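Local atomic coordinates of Kiaa0380 (PDB entry 1HTJ), a protein that probably binds activated G-protein alpha subunits through its RGS-like domain and, as a guanine nucleotide exchange factor, couples heterotrimeric G-protein signalling to Rho GTPases. Residues Asp83-Ile87 and Phe88-Asn92; Asp108-Arg112 and Asn113-Ala117. The protein carries 3 engineered substitutions. One frame throughout, in Å; residues are numbered along the deposited sequence.

Contact 1. Residues Asp83-Ile87 and Phe88-Asn92; sequences DIWNI and FLEKN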
loop_
_atom_site.group_PDB
_atom_site.type_symbol
_atom_site.label_atom_id
_atom_site.label_comp_id
_atom_site.label_asym_id
_atom_site.label_seq_id
_atom_site.Cartn_x
_atom_site.Cartn_y
_atom_site.Cartn_z
ATOM N N ASP A 83 -11.743 -9.195 -2.383
ATOM C CA ASP A 83 -11.035 -8.349 -3.338
ATOM C C ASP A 83 -9.545 -8.593 -3.228
ATOM O O ASP A 83 -8.848 -8.690 -4.240
ATOM C CB ASP A 83 -11.369 -6.871 -3.129
ATOM C CG ASP A 83 -12.801 -6.549 -3.511
ATOM O OD1 ASP A 83 -13.256 -7.063 -4.558
ATOM O OD2 ASP A 83 -13.468 -5.788 -2.772
ATOM N N ILE A 84 -9.066 -8.733 -1.996
ATOM C CA ILE A 84 -7.656 -9.009 -1.763
ATOM C C ILE A 84 -7.228 -10.275 -2.506
ATOM O O ILE A 84 -6.154 -10.327 -3.110
ATOM C CB ILE A 84 -7.361 -9.198 -0.267
ATOM C CG1 ILE A 84 -7.255 -7.834 0.417
ATOM C CG2 ILE A 84 -6.059 -9.982 -0.090
ATOM C CD1 ILE A 84 -7.117 -7.909 1.941
ATOM N N TRP A 85 -8.076 -11.295 -2.470
ATOM C CA TRP A 85 -7.769 -12.561 -3.126
ATOM C C TRP A 85 -7.667 -12.446 -4.639
ATOM O O TRP A 85 -6.717 -12.948 -5.241
ATOM C CB TRP A 85 -8.823 -13.613 -2.765
ATOM C CG TRP A 85 -8.737 -14.834 -3.616
ATOM C CD1 TRP A 85 -9.505 -15.137 -4.709
ATOM C CD2 TRP A 85 -7.790 -15.899 -3.480
ATOM N NE1 TRP A 85 -9.089 -16.328 -5.263
ATOM C CE2 TRP A 85 -8.037 -16.814 -4.528
ATOM C CE3 TRP A 85 -6.748 -16.164 -2.575
ATOM C CZ2 TRP A 85 -7.281 -17.979 -4.692
ATOM C CZ3 TRP A 85 -5.994 -17.319 -2.735
ATOM C CH2 TRP A 85 -6.262 -18.215 -3.785
ATOM N N ASN A 86 -8.652 -11.788 -5.245
ATOM C CA ASN A 86 -8.711 -11.603 -6.701
ATOM C C ASN A 86 -7.636 -10.664 -7.241
ATOM O O ASN A 86 -7.141 -10.850 -8.352
ATOM C CB ASN A 86 -10.097 -11.077 -7.114
ATOM C CG ASN A 86 -11.184 -12.137 -6.982
ATOM O OD1 ASN A 86 -11.057 -13.227 -7.527
ATOM N ND2 ASN A 86 -12.249 -11.820 -6.257
ATOM N N ILE A 87 -7.276 -9.655 -6.456
ATOM C CA ILE A 87 -6.275 -8.698 -6.894
ATOM C C ILE A 87 -4.834 -9.142 -6.692
ATOM O O ILE A 87 -3.977 -8.943 -7.572
ATOM C CB ILE A 87 -6.462 -7.352 -6.180
ATOM C CG1 ILE A 87 -7.764 -6.705 -6.648
ATOM C CG2 ILE A 87 -5.268 -6.437 -6.452
ATOM C CD1 ILE A 87 -8.076 -5.415 -5.967
ATOM N N PHE A 88 -4.570 -9.762 -5.547
ATOM C CA PHE A 88 -3.208 -10.150 -5.207
ATOM C C PHE A 88 -2.830 -11.617 -5.134
ATOM O O PHE A 88 -1.692 -11.963 -5.423
ATOM C CB PHE A 88 -2.824 -9.545 -3.847
ATOM C CG PHE A 88 -3.087 -8.068 -3.732
ATOM C CD1 PHE A 88 -4.226 -7.605 -3.097
ATOM C CD2 PHE A 88 -2.176 -7.142 -4.243
ATOM C CE1 PHE A 88 -4.457 -6.245 -2.966
ATOM C CE2 PHE A 88 -2.398 -5.779 -4.120
ATOM C CZ PHE A 88 -3.542 -5.325 -3.479
ATOM N N LEU A 89 -3.762 -12.483 -4.764
ATOM C CA LEU A 89 -3.381 -13.864 -4.549
ATOM C C LEU A 89 -3.829 -14.985 -5.445
ATOM O O LEU A 89 -3.220 -16.055 -5.430
ATOM C CB LEU A 89 -3.723 -14.237 -3.106
ATOM C CG LEU A 89 -3.240 -13.246 -2.047
ATOM C CD1 LEU A 89 -3.824 -13.619 -0.696
ATOM C CD2 LEU A 89 -1.714 -13.232 -2.013
ATOM N N GLU A 90 -4.879 -14.783 -6.222
ATOM C CA GLU A 90 -5.328 -15.872 -7.061
ATOM C C GLU A 90 -4.411 -16.076 -8.269
ATOM O O GLU A 90 -3.655 -15.182 -8.653
ATOM C CB GLU A 90 -6.786 -15.651 -7.472
ATOM C CG GLU A 90 -7.008 -14.696 -8.605
ATOM C CD GLU A 90 -7.135 -15.420 -9.921
ATOM O OE1 GLU A 90 -7.928 -16.381 -9.973
ATOM O OE2 GLU A 90 -6.455 -15.033 -10.896
ATOM N N LYS A 91 -4.473 -17.282 -8.829
ATOM C CA LYS A 91 -3.669 -17.691 -9.979
ATOM C C LYS A 91 -3.254 -16.597 -10.959
ATOM O O LYS A 91 -2.077 -16.474 -11.302
ATOM C CB LYS A 91 -4.407 -18.790 -10.773
ATOM C CG LYS A 91 -3.864 -20.194 -10.529
ATOM C CD LYS A 91 -2.382 -20.286 -10.930
ATOM C CE LYS A 91 -1.724 -21.563 -10.398
ATOM N NZ LYS A 91 -2.495 -22.800 -10.722
ATOM N N ASN A 92 -4.225 -15.823 -11.424
ATOM C CA ASN A 92 -3.953 -14.786 -12.405
ATOM C C ASN A 92 -4.227 -13.387 -11.890
ATOM O O ASN A 92 -4.706 -12.537 -12.630
ATOM C CB ASN A 92 -4.794 -15.047 -13.651
ATOM C CG ASN A 92 -4.528 -16.414 -14.249
ATOM O OD1 ASN A 92 -3.379 -16.765 -14.524
ATOM N ND2 ASN A 92 -5.591 -17.197 -14.458
#
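W85 and E90 meet face-on where the last turn of helix 76-89, in the all-helical RGS-like fold, widens into a pi-type turn. The bump against the indole is the CB of E90, which presses on one face toward the rim, 3.3 Å from W85 NE1. L89 CB sits just beyond the rim on the same side, 3.6 Å from W85 CE3. With W85 CG anti to the backbone N (chi1 168°), the indole swings outward, leaning toward L89 and E90. Were this tryptophan an alanine, E90 CB and L89 CB would probably lose their cover and a gap would open toward D108 and L111 of helix 101-112. Backbone bonds set the hollow: W85 O accepts from both L89 N (3.0 Å) and E90 N (2.8 Å), the second being the i to i+5 bond of the wide turn. On another side of the helix, F88 meets F62 of helix 58-69, while I84 CG2 touches L89 CD1 at 4.3 Å. I87 sets a methyl almost squarely over the neighbouring ring: its CG2 stands 3.5 Å from the F88 ring centroid, 7° off the normal, in a CH-pi contact.

Contact 2. Residues Asp108-Arg112 and Asn113-Ala117; sequences DSRLR and NSEDA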
loop_
_atom_site.group_PDB
_atom_site.type_symbol
_atom_site.label_atom_id
_atom_site.label_comp_id
_atom_site.label_asym_id
_atom_site.label_seq_id
_atom_site.Cartn_x
_atom_site.Cartn_y
_atom_site.Cartn_z
ATOM N N ASP A 108 -6.864 -19.011 0.568
ATOM C CA ASP A 108 -7.900 -19.216 -0.435
ATOM C C ASP A 108 -9.182 -19.741 0.211
ATOM O O ASP A 108 -10.269 -19.195 0.000
ATOM C CB ASP A 108 -7.419 -20.210 -1.492
ATOM C CG ASP A 108 -8.482 -20.515 -2.544
ATOM O OD1 ASP A 108 -9.546 -19.848 -2.562
ATOM O OD2 ASP A 108 -8.246 -21.425 -3.371
ATOM N N SER A 109 -9.042 -20.805 0.995
ATOM C CA SER A 109 -10.168 -21.420 1.678
ATOM C C SER A 109 -10.950 -20.425 2.541
ATOM O O SER A 109 -12.146 -20.222 2.338
ATOM C CB SER A 109 -9.662 -22.579 2.538
ATOM O OG SER A 109 -10.737 -23.274 3.136
ATOM N N ARG A 110 -10.273 -19.795 3.494
ATOM C CA ARG A 110 -10.925 -18.839 4.380
ATOM C C ARG A 110 -11.585 -17.660 3.670
ATOM O O ARG A 110 -12.772 -17.412 3.852
ATOM C CB ARG A 110 -9.926 -18.306 5.399
ATOM C CG ARG A 110 -9.413 -19.354 6.351
ATOM C CD ARG A 110 -8.223 -18.838 7.121
ATOM N NE ARG A 110 -7.726 -19.847 8.041
ATOM C CZ ARG A 110 -8.296 -20.139 9.205
ATOM N NH1 ARG A 110 -9.385 -19.485 9.594
ATOM N NH2 ARG A 110 -7.777 -21.092 9.974
ATOM N N LEU A 111 -10.814 -16.927 2.875
ATOM C CA LEU A 111 -11.356 -15.775 2.165
ATOM C C LEU A 111 -12.536 -16.212 1.319
ATOM O O LEU A 111 -13.538 -15.500 1.217
ATOM C CB LEU A 111 -10.290 -15.138 1.269
ATOM C CG LEU A 111 -9.058 -14.566 1.975
ATOM C CD1 LEU A 111 -8.090 -13.989 0.947
ATOM C CD2 LEU A 111 -9.492 -13.496 2.967
ATOM N N ARG A 112 -12.409 -17.385 0.711
ATOM C CA ARG A 112 -13.467 -17.935 -0.121
ATOM C C ARG A 112 -14.722 -18.131 0.713
ATOM O O ARG A 112 -15.807 -17.698 0.325
ATOM C CB ARG A 112 -13.041 -19.285 -0.717
ATOM C CG ARG A 112 -14.107 -19.959 -1.581
ATOM C CD ARG A 112 -13.640 -21.288 -2.187
ATOM N NE ARG A 112 -14.605 -21.789 -3.174
ATOM C CZ ARG A 112 -14.506 -22.951 -3.825
ATOM N NH1 ARG A 112 -13.478 -23.765 -3.607
ATOM N NH2 ARG A 112 -15.439 -23.299 -4.709
ATOM N N ASN A 113 -14.563 -18.769 1.870
ATOM C CA ASN A 113 -15.690 -19.056 2.751
ATOM C C ASN A 113 -15.989 -17.924 3.714
ATOM O O ASN A 113 -16.613 -18.136 4.755
ATOM C CB ASN A 113 -15.424 -20.336 3.541
ATOM C CG ASN A 113 -15.114 -21.517 2.647
ATOM O OD1 ASN A 113 -14.901 -22.634 3.125
ATOM N ND2 ASN A 113 -15.084 -21.280 1.339
ATOM N N SER A 114 -15.547 -16.722 3.359
ATOM C CA SER A 114 -15.763 -15.546 4.193
ATOM C C SER A 114 -15.473 -15.852 5.670
ATOM O O SER A 114 -16.261 -15.521 6.557
ATOM C CB SER A 114 -17.201 -15.038 4.019
ATOM O OG SER A 114 -17.467 -14.688 2.668
ATOM N N GLU A 115 -14.337 -16.499 5.912
ATOM C CA GLU A 115 -13.904 -16.855 7.258
ATOM C C GLU A 115 -12.865 -15.844 7.724
ATOM O O GLU A 115 -12.519 -14.924 6.986
ATOM C CB GLU A 115 -13.293 -18.259 7.269
ATOM C CG GLU A 115 -14.314 -19.379 7.279
ATOM C CD GLU A 115 -13.696 -20.736 6.985
ATOM O OE1 GLU A 115 -12.661 -21.085 7.600
ATOM O OE2 GLU A 115 -14.260 -21.459 6.137
ATOM N N ASP A 116 -12.367 -16.023 8.944
ATOM C CA ASP A 116 -11.373 -15.116 9.505
ATOM C C ASP A 116 -9.986 -15.428 8.977
ATOM O O ASP A 116 -9.375 -16.427 9.359
ATOM C CB ASP A 116 -11.367 -15.212 11.027
ATOM C CG ASP A 116 -10.281 -14.365 11.654
ATOM O OD1 ASP A 116 -10.256 -13.147 11.381
ATOM O OD2 ASP A 116 -9.454 -14.913 12.417
ATOM N N ALA A 117 -9.483 -14.560 8.105
ATOM C CA ALA A 117 -8.167 -14.760 7.517
ATOM C C ALA A 117 -7.116 -13.799 8.069
ATOM O O ALA A 117 -6.018 -13.704 7.533
ATOM C CB ALA A 117 -8.258 -14.632 5.997
#
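R110 O receives the backbone N of E115 at 2.7 Å, the shortest sound polar bond of a Schellman motif that ends helix 101-112. The bond is nearly straight at the hydrogen (172°), although the donor sits above the carbonyl plane. Its companion, from S114 N to L111 O, is weak at 3.2 Å. S114 is the C-prime residue, and its positive phi turns the chain back so that E115 can reach R110. One residue earlier, N113 N still makes a helical bond to S109 O (2.9 Å), and N113 is the first residue to leave helical geometry.

The returning chain runs alongside the R110 side chain. With CG anti to the carbonyl carbon (chi1 -65°) and the chain extended from CG to NE, the aliphatic part passes E115 CB and then the D116 carbonyl, and NH1 donates a weak, bent bond to D116 O at 3.1 Å. The E115 side chain crosses this arm at about a right angle, its carboxylate plane 74° from the guanidinium. E115 OE1 is 4.2 Å from R110 NH1 and well out of the guanidinium plane, so any attraction is probably one of charge alone. E106, a turn back along the helix, makes a long, weak ion pair with R110 NE.

A117 is the N-cap residue of helix 118-144, and its backbone N hydrogen-bonds to the hydroxyl of Y69. The A117 methyl packs tightly against L111, with A117 CB 3.5 Å from L111 CD2.

Contact 1 closes helix 76-89 and comes first along the sequence; contact 2 closes helix 101-112, the next helix, and leads into helix 118-144. Their centres lie about 13 Å apart, in the same part of the RGS-like domain. They meet directly: W85 CH2 lies 3.3 Å from D108 CB, and W85 CB is 3.8 Å from L111 CD1. The indole of contact 1 thus packs on the helix that contact 2 terminates, joining two sequence-adjacent helices near the edge of the domain. Ended in different ways, one by a wide turn and one by a Schellman motif, the pair illustrates how a helical bundle turns its chain.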